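Local coordinates for protein beta-xylosidase (Uncultured organism, PDB 4MLG) that probably hydrolyses beta-1,4-linked xylo-oligosaccharides, releasing xylose units, as a beta-propeller glycosidase of family 43, at residues W78-W84 / F99-Q104; L202-E207 / P254-Y260; Y230-Y235 / Y310-I316; W284-D290 / S302-L308. One frame throughout, in Å; residues are numbered along the deposited sequence.

The four contacts lie round a beta-propeller whose calcium site includes Asp85 and His274. Two come fairly close to the ion: the side chains of Pro100 in interaction 1 and His289 in interaction 4 are each about 9 Å from it, against about 13 Å for Leu202 in interaction 2 and about 14 Å for Tyr235 in interaction 3. Interactions 2, 3 and 4 form a chain of touching contacts: Tyr234 CB meets Phe258 CE1 at 3.5 Å, and Ile316 CG2 meets Leu308 CG at 3.7 Å. Interaction 1 stands apart, its centre 36 Å from that of interaction 3 across the chain's centre, and its nearest atoms about 10 Å from interaction 4.

Interaction 1. Residues W78-W84 / F99-Q104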
# COMPACT_ATOMS: atom_id res chain seq x y z
N TRP A 78 -4.71 11.58 0.68
CA TRP A 78 -4.26 10.26 1.12
C TRP A 78 -3.07 10.37 2.07
O TRP A 78 -2.42 9.37 2.37
CB TRP A 78 -3.89 9.39 -0.08
CG TRP A 78 -2.74 9.92 -0.89
CD1 TRP A 78 -2.79 10.87 -1.86
CD2 TRP A 78 -1.37 9.50 -0.80
NE1 TRP A 78 -1.54 11.08 -2.39
CE2 TRP A 78 -0.65 10.26 -1.75
CE3 TRP A 78 -0.68 8.57 -0.02
CZ2 TRP A 78 0.73 10.11 -1.93
CZ3 TRP A 78 0.68 8.43 -0.20
CH2 TRP A 78 1.37 9.19 -1.15
N ALA A 79 -2.81 11.58 2.55
CA ALA A 79 -1.60 11.86 3.31
C ALA A 79 -1.48 11.10 4.63
O ALA A 79 -2.45 10.98 5.39
CB ALA A 79 -1.47 13.36 3.56
N GLY A 80 -0.28 10.60 4.88
CA GLY A 80 0.08 10.04 6.16
C GLY A 80 1.09 10.96 6.82
O GLY A 80 0.73 11.77 7.66
N ARG A 81 2.35 10.84 6.41
CA ARG A 81 3.41 11.70 6.92
C ARG A 81 4.66 11.68 6.05
O ARG A 81 4.84 10.78 5.22
CB ARG A 81 3.77 11.31 8.36
CG ARG A 81 4.21 9.87 8.52
CD ARG A 81 4.31 9.50 9.99
NE ARG A 81 4.71 8.11 10.19
CZ ARG A 81 5.95 7.72 10.47
NH1 ARG A 81 6.92 8.62 10.58
NH2 ARG A 81 6.22 6.43 10.63
N GLN A 82 5.51 12.69 6.23
CA GLN A 82 6.84 12.76 5.63
C GLN A 82 6.86 12.97 4.11
O GLN A 82 6.82 12.01 3.34
CB GLN A 82 7.68 11.55 6.02
CG GLN A 82 7.96 11.45 7.52
CD GLN A 82 8.50 10.10 7.94
OE1 GLN A 82 7.86 9.07 7.74
NE2 GLN A 82 9.70 10.10 8.52
N LEU A 83 6.92 14.23 3.69
CA LEU A 83 7.13 14.58 2.29
C LEU A 83 8.63 14.61 1.99
O LEU A 83 9.31 15.57 2.36
CB LEU A 83 6.55 15.96 1.98
CG LEU A 83 5.08 16.05 1.58
CD1 LEU A 83 4.71 17.49 1.28
CD2 LEU A 83 4.81 15.16 0.38
N TRP A 84 9.13 13.58 1.32
CA TRP A 84 10.55 13.49 1.05
C TRP A 84 10.92 14.05 -0.33
O TRP A 84 10.18 14.86 -0.89
CB TRP A 84 11.06 12.06 1.25
CG TRP A 84 11.14 11.67 2.71
CD1 TRP A 84 10.70 12.40 3.78
CD2 TRP A 84 11.71 10.47 3.25
NE1 TRP A 84 10.95 11.72 4.95
CE2 TRP A 84 11.57 10.54 4.66
CE3 TRP A 84 12.31 9.34 2.69
CZ2 TRP A 84 12.01 9.52 5.50
CZ3 TRP A 84 12.75 8.33 3.54
CH2 TRP A 84 12.60 8.43 4.93
N PHE A 99 5.85 13.38 -5.77
CA PHE A 99 6.30 13.41 -4.38
C PHE A 99 6.15 12.05 -3.70
O PHE A 99 5.15 11.36 -3.91
CB PHE A 99 5.54 14.48 -3.59
CG PHE A 99 4.05 14.28 -3.59
CD1 PHE A 99 3.43 13.54 -2.59
CD2 PHE A 99 3.26 14.85 -4.58
CE1 PHE A 99 2.06 13.36 -2.58
CE2 PHE A 99 1.89 14.67 -4.57
CZ PHE A 99 1.29 13.93 -3.58
N PRO A 100 7.14 11.68 -2.89
CA PRO A 100 7.06 10.48 -2.05
C PRO A 100 6.40 10.82 -0.72
O PRO A 100 6.61 11.91 -0.18
CB PRO A 100 8.52 10.11 -1.84
CG PRO A 100 9.23 11.42 -1.87
CD PRO A 100 8.46 12.32 -2.81
N LEU A 101 5.60 9.89 -0.20
CA LEU A 101 4.86 10.13 1.03
C LEU A 101 4.30 8.82 1.57
O LEU A 101 3.67 8.06 0.84
CB LEU A 101 3.71 11.11 0.78
CG LEU A 101 2.86 11.56 1.97
CD1 LEU A 101 3.61 12.57 2.82
CD2 LEU A 101 1.54 12.14 1.49
N LYS A 102 4.55 8.56 2.85
CA LYS A 102 3.97 7.39 3.49
C LYS A 102 2.46 7.58 3.52
O LYS A 102 1.97 8.65 3.87
CB LYS A 102 4.51 7.21 4.91
CG LYS A 102 5.98 6.83 4.99
CD LYS A 102 6.37 6.54 6.43
CE LYS A 102 7.81 6.07 6.55
NZ LYS A 102 8.17 5.82 7.97
N ASP A 103 1.72 6.54 3.14
CA ASP A 103 0.27 6.60 3.20
C ASP A 103 -0.21 6.47 4.65
O ASP A 103 0.59 6.55 5.58
CB ASP A 103 -0.37 5.52 2.32
CG ASP A 103 0.17 4.13 2.61
OD1 ASP A 103 0.69 3.89 3.72
OD2 ASP A 103 0.08 3.26 1.71
N GLN A 104 -1.50 6.25 4.83
CA GLN A 104 -2.06 6.14 6.17
C GLN A 104 -1.75 4.78 6.80
O GLN A 104 -2.19 4.48 7.91
CB GLN A 104 -3.56 6.42 6.14
CG GLN A 104 -3.87 7.84 5.68
CD GLN A 104 -5.34 8.05 5.39
OE1 GLN A 104 -6.18 7.21 5.72
NE2 GLN A 104 -5.66 9.17 4.75
O HOH W 1 -3.42 6.89 2.62
O HOH W 2 10.34 7.81 9.25
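Leu101 sets its CD2 methyl over one face of the Trp78 indole, 4.0 Å from the centroid of the six-membered ring and 13° off the ring normal, which defines a CH-pi contact. Its CG lies anti to the backbone N (chi1 -176°), and from there the branch splits: CD2 covers the indole while CD1 meets Leu83 CD2 at 3.8 Å. The edge of the same indole receives Asp103 CB. Trp78 and Phe99 run past each other in opposite directions, with Trp78 CZ2 3.6 Å from Phe99 CE1, and Leu83 CD2 adds a 3.7 Å contact to Phe99 CD1.

Lys102 projects to the other face of the sheet, extended alongside Gln82, and a water accepts from both Lys102 NZ and Gln82 NE2. Arg81 NH2 lies 3.4 Å from Lys102 NZ; these like charges are probably offset by Asp44 and Asp106, both salt-bridged to Arg81.

In the backbone, Lys102 N donates to Arg81 O at 3.3 Å, and Gly80 and Arg81 both face Lys102. That is a classic beta bulge, here at the open end of the antiparallel hairpin formed by strands 81-91 and 94-102 in one propeller sheet.

Interaction 2. Residues L202-E207 / P254-Y260; sequences LMILDE and PYGPFTY
The two backbones run parallel, pairing Ile204 with Phe258 and Leu205 with Thr259, and three hydrogen bonds fix the register: Phe258 N to Met203 O (2.7 Å), Leu205 N to Phe258 O (2.8 Å) and Tyr260 N to Leu205 O (3.2 Å).

Side chains follow on both faces of this ladder. Leu205 and Pro257 lie side by side and point the same way, Leu205 CD1 touching Pro257 CB at 3.7 Å. On the face carrying Ile204 and Phe258, a single methyl of Leu202 does the work: CD1 sits 3.9 Å from Phe258 CE2 and also packs against the carbonyl oxygens of Pro254 and Tyr255. A water extends the pairing at this end, accepting from Met203 N and donating to Tyr255 O. At the far end Glu207 folds about CB–CG (chi2 83°) and brings OE2 to the edge of the Tyr260 ring, 3.6 Å from CD2, with the carboxylate turned 87° from the ring plane. Asp206 salt-bridges Arg219; Glu207 OE1 adds a long, weak ion pair.

Strands 200-205 and 258-265 each border an antiparallel group of four, and this parallel seam joins the groups into one mixed sheet, consistent with the outer strands of consecutive propeller blades meeting edge to edge.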
# COMPACT_ATOMS: atom_id res chain seq x y z
N LEU A 202 17.08 -1.21 -12.64
CA LEU A 202 18.06 -0.48 -13.42
C LEU A 202 19.43 -0.99 -12.99
O LEU A 202 20.02 -0.48 -12.04
CB LEU A 202 17.97 1.03 -13.16
CG LEU A 202 18.88 1.87 -14.05
CD1 LEU A 202 18.33 1.96 -15.46
CD2 LEU A 202 19.11 3.25 -13.46
N MET A 203 19.92 -2.00 -13.70
CA MET A 203 21.15 -2.67 -13.32
C MET A 203 22.36 -1.74 -13.32
O MET A 203 22.67 -1.11 -14.34
CB MET A 203 21.41 -3.87 -14.23
CG MET A 203 20.25 -4.84 -14.31
SD MET A 203 20.54 -6.19 -15.47
CE MET A 203 21.81 -7.11 -14.61
N ILE A 204 23.03 -1.64 -12.18
CA ILE A 204 24.30 -0.92 -12.10
C ILE A 204 25.42 -1.95 -11.99
O ILE A 204 25.41 -2.80 -11.10
CB ILE A 204 24.33 0.05 -10.90
CG1 ILE A 204 23.08 0.93 -10.90
CG2 ILE A 204 25.58 0.91 -10.95
CD1 ILE A 204 23.05 1.95 -9.80
N LEU A 205 26.39 -1.86 -12.90
CA LEU A 205 27.40 -2.91 -13.04
C LEU A 205 28.82 -2.47 -12.68
O LEU A 205 29.08 -1.30 -12.44
CB LEU A 205 27.39 -3.46 -14.47
CG LEU A 205 26.06 -3.94 -15.03
CD1 LEU A 205 26.24 -4.49 -16.43
CD2 LEU A 205 25.45 -4.99 -14.11
N ASP A 206 29.72 -3.45 -12.66
CA ASP A 206 31.15 -3.21 -12.51
C ASP A 206 31.72 -2.65 -13.80
O ASP A 206 30.98 -2.34 -14.74
CB ASP A 206 31.88 -4.53 -12.23
CG ASP A 206 31.80 -4.94 -10.78
OD1 ASP A 206 31.80 -4.05 -9.90
OD2 ASP A 206 31.75 -6.16 -10.51
N GLU A 207 33.04 -2.52 -13.85
CA GLU A 207 33.73 -2.25 -15.11
C GLU A 207 33.83 -3.56 -15.86
O GLU A 207 34.14 -3.59 -17.06
CB GLU A 207 35.12 -1.66 -14.86
CG GLU A 207 35.12 -0.37 -14.04
CD GLU A 207 35.05 -0.61 -12.55
OE1 GLU A 207 35.09 -1.79 -12.13
OE2 GLU A 207 34.95 0.37 -11.78
N PRO A 254 17.73 4.57 -21.54
CA PRO A 254 17.08 4.73 -20.23
C PRO A 254 16.85 3.43 -19.46
O PRO A 254 16.69 3.47 -18.24
CB PRO A 254 15.74 5.39 -20.57
CG PRO A 254 15.55 5.15 -22.04
CD PRO A 254 16.92 5.16 -22.61
N TYR A 255 16.83 2.30 -20.16
CA TYR A 255 16.63 1.00 -19.52
C TYR A 255 17.94 0.27 -19.28
O TYR A 255 18.22 -0.16 -18.16
CB TYR A 255 15.70 0.12 -20.37
CG TYR A 255 14.26 0.56 -20.40
CD1 TYR A 255 13.41 0.29 -19.33
CD2 TYR A 255 13.74 1.22 -21.50
CE1 TYR A 255 12.08 0.68 -19.36
CE2 TYR A 255 12.41 1.61 -21.54
CZ TYR A 255 11.59 1.34 -20.46
OH TYR A 255 10.27 1.73 -20.50
N GLY A 256 18.72 0.12 -20.35
CA GLY A 256 19.94 -0.68 -20.35
C GLY A 256 20.86 -0.45 -19.16
O GLY A 256 20.90 0.65 -18.61
N PRO A 257 21.59 -1.50 -18.77
CA PRO A 257 22.47 -1.49 -17.59
C PRO A 257 23.45 -0.32 -17.61
O PRO A 257 23.96 0.04 -18.67
CB PRO A 257 23.23 -2.81 -17.71
CG PRO A 257 22.29 -3.70 -18.45
CD PRO A 257 21.60 -2.81 -19.44
N PHE A 258 23.69 0.27 -16.45
CA PHE A 258 24.63 1.37 -16.32
C PHE A 258 25.92 0.92 -15.64
O PHE A 258 25.88 0.27 -14.60
CB PHE A 258 24.00 2.53 -15.55
CG PHE A 258 23.12 3.41 -16.39
CD1 PHE A 258 23.54 4.67 -16.77
CD2 PHE A 258 21.88 2.97 -16.81
CE1 PHE A 258 22.74 5.48 -17.55
CE2 PHE A 258 21.07 3.77 -17.59
CZ PHE A 258 21.50 5.03 -17.96
N THR A 259 27.05 1.25 -16.25
CA THR A 259 28.35 0.87 -15.72
C THR A 259 28.93 1.98 -14.85
O THR A 259 29.07 3.12 -15.30
CB THR A 259 29.34 0.54 -16.85
OG1 THR A 259 28.97 -0.72 -17.45
CG2 THR A 259 30.76 0.45 -16.32
N TYR A 260 29.26 1.64 -13.61
CA TYR A 260 29.89 2.57 -12.67
C TYR A 260 31.12 3.24 -13.26
O TYR A 260 31.90 2.61 -13.99
CB TYR A 260 30.27 1.85 -11.37
CG TYR A 260 31.11 2.67 -10.42
CD1 TYR A 260 30.53 3.55 -9.51
CD2 TYR A 260 32.50 2.57 -10.43
CE1 TYR A 260 31.30 4.30 -8.65
CE2 TYR A 260 33.28 3.33 -9.57
CZ TYR A 260 32.67 4.19 -8.68
OH TYR A 260 33.44 4.93 -7.82
O HOH W 3 19.29 -2.35 -16.82

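Interaction 3. Residues Y230-Y235 / Y310-I316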
# COMPACT_ATOMS: atom_id res chain seq x y z
N TYR A 230 24.51 14.04 -21.62
CA TYR A 230 25.60 14.90 -22.06
C TYR A 230 26.48 14.22 -23.11
O TYR A 230 26.95 13.10 -22.90
CB TYR A 230 26.45 15.36 -20.87
CG TYR A 230 27.80 15.93 -21.25
CD1 TYR A 230 27.92 17.23 -21.71
CD2 TYR A 230 28.95 15.17 -21.14
CE1 TYR A 230 29.15 17.76 -22.06
CE2 TYR A 230 30.19 15.68 -21.48
CZ TYR A 230 30.28 16.98 -21.94
OH TYR A 230 31.51 17.49 -22.28
N ASN A 231 26.69 14.92 -24.22
CA ASN A 231 27.56 14.46 -25.30
C ASN A 231 27.19 13.07 -25.83
O ASN A 231 28.05 12.23 -26.06
CB ASN A 231 29.03 14.47 -24.85
CG ASN A 231 29.99 14.69 -26.00
OD1 ASN A 231 29.63 14.50 -27.16
ND2 ASN A 231 31.21 15.09 -25.68
N GLY A 232 25.89 12.85 -26.03
CA GLY A 232 25.40 11.60 -26.56
C GLY A 232 25.57 10.42 -25.61
O GLY A 232 25.72 9.28 -26.05
N LYS A 233 25.54 10.69 -24.31
CA LYS A 233 25.72 9.64 -23.32
C LYS A 233 24.81 9.86 -22.11
O LYS A 233 24.54 11.00 -21.73
CB LYS A 233 27.18 9.57 -22.88
CG LYS A 233 27.62 8.21 -22.37
CD LYS A 233 29.05 8.23 -21.87
CE LYS A 233 30.01 8.75 -22.93
NZ LYS A 233 31.41 8.83 -22.43
N TYR A 234 24.34 8.77 -21.51
CA TYR A 234 23.50 8.85 -20.33
C TYR A 234 24.33 8.86 -19.05
O TYR A 234 25.37 8.19 -18.97
CB TYR A 234 22.50 7.69 -20.29
CG TYR A 234 21.35 7.81 -21.26
CD1 TYR A 234 20.13 8.32 -20.85
CD2 TYR A 234 21.49 7.41 -22.58
CE1 TYR A 234 19.07 8.44 -21.74
CE2 TYR A 234 20.44 7.52 -23.47
CZ TYR A 234 19.23 8.03 -23.04
OH TYR A 234 18.18 8.15 -23.93
N TYR A 235 23.88 9.61 -18.05
CA TYR A 235 24.57 9.68 -16.77
C TYR A 235 23.60 9.44 -15.62
O TYR A 235 22.81 10.32 -15.28
CB TYR A 235 25.26 11.03 -16.60
CG TYR A 235 26.45 11.25 -17.50
CD1 TYR A 235 27.74 10.93 -17.09
CD2 TYR A 235 26.29 11.80 -18.77
CE1 TYR A 235 28.83 11.14 -17.91
CE2 TYR A 235 27.38 12.01 -19.60
CZ TYR A 235 28.65 11.68 -19.17
OH TYR A 235 29.73 11.88 -19.99
N TYR A 310 33.26 18.57 -17.08
CA TYR A 310 33.53 17.27 -17.68
C TYR A 310 34.93 17.19 -18.27
O TYR A 310 35.50 18.20 -18.69
CB TYR A 310 32.51 16.96 -18.78
CG TYR A 310 31.07 16.90 -18.31
CD1 TYR A 310 30.54 15.73 -17.78
CD2 TYR A 310 30.24 18.00 -18.43
CE1 TYR A 310 29.22 15.67 -17.36
CE2 TYR A 310 28.93 17.96 -18.01
CZ TYR A 310 28.42 16.79 -17.48
OH TYR A 310 27.11 16.74 -17.07
N ASN A 311 35.48 15.98 -18.29
CA ASN A 311 36.72 15.72 -19.00
C ASN A 311 36.40 15.29 -20.42
O ASN A 311 35.35 14.70 -20.67
CB ASN A 311 37.53 14.65 -18.28
CG ASN A 311 38.07 15.12 -16.94
OD1 ASN A 311 38.55 16.25 -16.82
ND2 ASN A 311 37.98 14.27 -15.93
N PRO A 312 37.30 15.59 -21.37
CA PRO A 312 37.10 15.28 -22.79
C PRO A 312 36.75 13.81 -23.07
O PRO A 312 36.15 13.52 -24.10
CB PRO A 312 38.45 15.63 -23.42
CG PRO A 312 38.98 16.71 -22.55
CD PRO A 312 38.55 16.35 -21.16
N ASP A 313 37.12 12.91 -22.16
CA ASP A 313 36.79 11.50 -22.33
C ASP A 313 35.39 11.16 -21.81
O ASP A 313 34.99 10.00 -21.80
CB ASP A 313 37.85 10.61 -21.66
CG ASP A 313 37.72 10.59 -20.15
OD1 ASP A 313 37.46 11.66 -19.56
OD2 ASP A 313 37.90 9.51 -19.55
N GLY A 314 34.67 12.19 -21.37
CA GLY A 314 33.30 12.01 -20.92
C GLY A 314 33.13 11.95 -19.41
O GLY A 314 32.04 12.16 -18.89
N SER A 315 34.22 11.65 -18.71
CA SER A 315 34.19 11.53 -17.25
C SER A 315 33.91 12.87 -16.57
O SER A 315 34.11 13.93 -17.16
CB SER A 315 35.50 10.94 -16.73
OG SER A 315 36.60 11.78 -17.04
N ILE A 316 33.43 12.81 -15.33
CA ILE A 316 33.12 14.01 -14.56
C ILE A 316 34.23 14.31 -13.56
O ILE A 316 34.65 13.43 -12.81
CB ILE A 316 31.79 13.86 -13.80
CG1 ILE A 316 30.68 13.39 -14.74
CG2 ILE A 316 31.40 15.17 -13.13
CD1 ILE A 316 29.35 13.14 -14.05
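An aromatic cluster of Tyr230, Tyr235 and Tyr310 joins a hairpin of the sheet to the turn-containing segment 310-316. Tyr230 and Tyr310 stack face to face, centroids 3.8 Å apart and planes at 9°, with the two side chains pointing in opposite directions so that Tyr230 CE2 lies 3.5 Å from Tyr310 CG. The Tyr230 ring reaches this position with CG anti to the backbone N (chi1 164°), and its opposite face is covered by Asn231 CB. Replacing Tyr230 with an alanine is likely to cost Tyr310 the stacking partner over one face, leaving its oblique Tyr235 and edge-to-face Trp284 contacts.

Tyr235 meets Tyr310 obliquely, at 50° between planes, and spends its hydroxyl on the turn: OH donates to Gly314 O at 2.6 Å. Gly314 closes a type I turn begun at Asn311, braced by Ser315 OG, which accepts from Asn311 ND2 (3.1 Å) and donates to the syn lone pair of Asp313 OD1 (2.7 Å). Ile316 CD1 completes the packing, 4.1 Å from Tyr235 CD1.

Trp284 of strand 283-290 presents an edge-to-face ring contact with Tyr310, while Tyr248 on strand 246-251 touches Tyr235 and Ser315, so the segment after strand 302-308 is held between two neighbouring sheets.

Interaction 4. Residues W284-D290 / S302-L308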
# COMPACT_ATOMS: atom_id res chain seq x y z
N TRP A 284 27.46 23.59 -16.48
CA TRP A 284 26.80 22.57 -15.69
C TRP A 284 26.97 22.85 -14.20
O TRP A 284 28.01 23.35 -13.77
CB TRP A 284 27.34 21.18 -16.04
CG TRP A 284 26.93 20.71 -17.40
CD1 TRP A 284 27.52 21.03 -18.59
CD2 TRP A 284 25.85 19.82 -17.71
NE1 TRP A 284 26.87 20.40 -19.62
CE2 TRP A 284 25.84 19.65 -19.11
CE3 TRP A 284 24.88 19.16 -16.95
CZ2 TRP A 284 24.90 18.85 -19.76
CZ3 TRP A 284 23.95 18.36 -17.60
CH2 TRP A 284 23.97 18.21 -18.99
N TYR A 285 25.94 22.52 -13.41
CA TYR A 285 25.97 22.77 -11.98
C TYR A 285 25.54 21.54 -11.18
O TYR A 285 24.67 20.78 -11.62
CB TYR A 285 25.08 23.96 -11.62
CG TYR A 285 25.51 25.26 -12.26
CD1 TYR A 285 26.42 26.09 -11.64
CD2 TYR A 285 25.00 25.64 -13.50
CE1 TYR A 285 26.82 27.28 -12.22
CE2 TYR A 285 25.40 26.83 -14.09
CZ TYR A 285 26.31 27.64 -13.45
OH TYR A 285 26.70 28.82 -14.03
N LEU A 286 26.16 21.34 -10.02
CA LEU A 286 25.78 20.25 -9.13
C LEU A 286 25.10 20.81 -7.88
O LEU A 286 25.76 21.13 -6.90
CB LEU A 286 27.00 19.42 -8.73
CG LEU A 286 26.74 18.25 -7.77
CD1 LEU A 286 25.93 17.17 -8.46
CD2 LEU A 286 28.04 17.69 -7.22
N PHE A 287 23.78 20.95 -7.94
CA PHE A 287 23.01 21.39 -6.78
C PHE A 287 23.01 20.28 -5.73
O PHE A 287 22.75 19.12 -6.06
CB PHE A 287 21.58 21.74 -7.17
CG PHE A 287 21.47 22.94 -8.07
CD1 PHE A 287 21.22 24.20 -7.54
CD2 PHE A 287 21.62 22.82 -9.44
CE1 PHE A 287 21.12 25.30 -8.36
CE2 PHE A 287 21.52 23.92 -10.26
CZ PHE A 287 21.27 25.16 -9.72
N HIS A 288 23.31 20.63 -4.49
CA HIS A 288 23.34 19.65 -3.40
C HIS A 288 23.14 20.35 -2.06
O HIS A 288 22.64 21.47 -2.01
CB HIS A 288 24.65 18.86 -3.42
CG HIS A 288 25.88 19.71 -3.34
ND1 HIS A 288 26.29 20.52 -4.38
CD2 HIS A 288 26.79 19.87 -2.36
CE1 HIS A 288 27.40 21.15 -4.03
NE2 HIS A 288 27.73 20.77 -2.81
N HIS A 289 23.52 19.68 -0.97
CA HIS A 289 23.39 20.27 0.36
C HIS A 289 24.41 19.75 1.37
O HIS A 289 24.98 18.68 1.19
CB HIS A 289 21.97 20.08 0.91
CG HIS A 289 21.59 18.65 1.14
ND1 HIS A 289 20.44 18.09 0.61
CD2 HIS A 289 22.19 17.66 1.84
CE1 HIS A 289 20.36 16.82 0.98
NE2 HIS A 289 21.41 16.54 1.72
N ASP A 290 24.62 20.53 2.43
CA ASP A 290 25.37 20.06 3.59
C ASP A 290 24.83 20.72 4.86
O ASP A 290 23.97 21.60 4.79
CB ASP A 290 26.88 20.29 3.44
CG ASP A 290 27.23 21.73 3.12
OD1 ASP A 290 26.44 22.64 3.42
OD2 ASP A 290 28.33 21.95 2.57
N SER A 302 21.16 22.63 4.32
CA SER A 302 21.09 23.85 3.53
C SER A 302 21.59 23.58 2.12
O SER A 302 22.69 23.07 1.93
CB SER A 302 21.94 24.95 4.18
OG SER A 302 21.57 25.14 5.54
N LEU A 303 20.78 23.92 1.13
CA LEU A 303 21.14 23.64 -0.26
C LEU A 303 22.23 24.57 -0.79
O LEU A 303 22.34 25.72 -0.38
CB LEU A 303 19.91 23.63 -1.18
CG LEU A 303 18.83 24.72 -1.10
CD1 LEU A 303 19.36 26.09 -1.47
CD2 LEU A 303 17.68 24.35 -2.01
N LYS A 304 23.03 24.04 -1.71
CA LYS A 304 24.15 24.79 -2.26
C LYS A 304 24.45 24.33 -3.68
O LYS A 304 24.04 23.25 -4.09
CB LYS A 304 25.39 24.61 -1.37
CG LYS A 304 25.79 23.16 -1.16
CD LYS A 304 26.87 23.03 -0.10
CE LYS A 304 28.10 23.84 -0.47
NZ LYS A 304 29.18 23.73 0.56
N VAL A 305 25.15 25.17 -4.44
CA VAL A 305 25.45 24.85 -5.83
C VAL A 305 26.94 24.99 -6.15
O VAL A 305 27.58 25.97 -5.77
CB VAL A 305 24.61 25.73 -6.79
CG1 VAL A 305 24.74 27.20 -6.44
CG2 VAL A 305 25.01 25.48 -8.24
N ALA A 306 27.47 23.98 -6.83
CA ALA A 306 28.86 24.00 -7.27
C ALA A 306 28.93 23.70 -8.76
O ALA A 306 28.16 22.88 -9.27
CB ALA A 306 29.68 22.99 -6.49
N GLU A 307 29.84 24.36 -9.46
CA GLU A 307 29.99 24.16 -10.90
C GLU A 307 30.54 22.78 -11.21
O GLU A 307 31.52 22.34 -10.61
CB GLU A 307 30.89 25.24 -11.50
CG GLU A 307 31.06 25.13 -13.01
CD GLU A 307 31.81 26.30 -13.60
OE1 GLU A 307 32.27 27.17 -12.83
OE2 GLU A 307 31.94 26.36 -14.84
N LEU A 308 29.90 22.09 -12.15
CA LEU A 308 30.32 20.76 -12.56
C LEU A 308 31.00 20.81 -13.92
O LEU A 308 30.51 21.45 -14.85
CB LEU A 308 29.11 19.81 -12.60
CG LEU A 308 29.42 18.33 -12.82
CD1 LEU A 308 28.75 17.50 -11.73
CD2 LEU A 308 28.96 17.88 -14.19
O HOH W 4 30.30 23.68 -15.79
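This is an antiparallel hairpin ladder, strands 283-290 and 302-308 forming the middle of a four-stranded sheet flanked by strands 5-6 and 276-280; the position of 5-6 is consistent with the N-terminal strand completing the last propeller blade. Hydrogen-bonded pairs recur at Leu286-Ala306, His288-Lys304 and Asp290-Ser302, with Leu286 N to Ala306 O (2.6 Å) and His288 N to Lys304 O (2.7 Å) both nearly straight.

On one face Val305 CG2 stands over the centre of the Phe287 ring, 4.0 Å from its centroid, and touches Tyr285 CB at 3.7 Å. On the other, Lys304 CG covers the His288 ring, 3.7 Å from the centroid and 20° off the normal. His288 CG sits between the backbone N and carbonyl carbon (chi1 57°), which turns ND1 back to donate to Leu286 O at 2.6 Å, the oxygen near the imidazole plane. A leucine in its place would probably leave Leu286 O without this donor and Lys304 without a flat surface beneath its chain.

Lys304 NZ forms a salt bridge with Asp290 OD2 (2.8 Å), approaching syn but 27° out of the carboxylate plane. Tyr6 bonds both residues and Thr322 bonds OD2, so the buried charges are paired; the nearby ammonium probably favours a neutral His288.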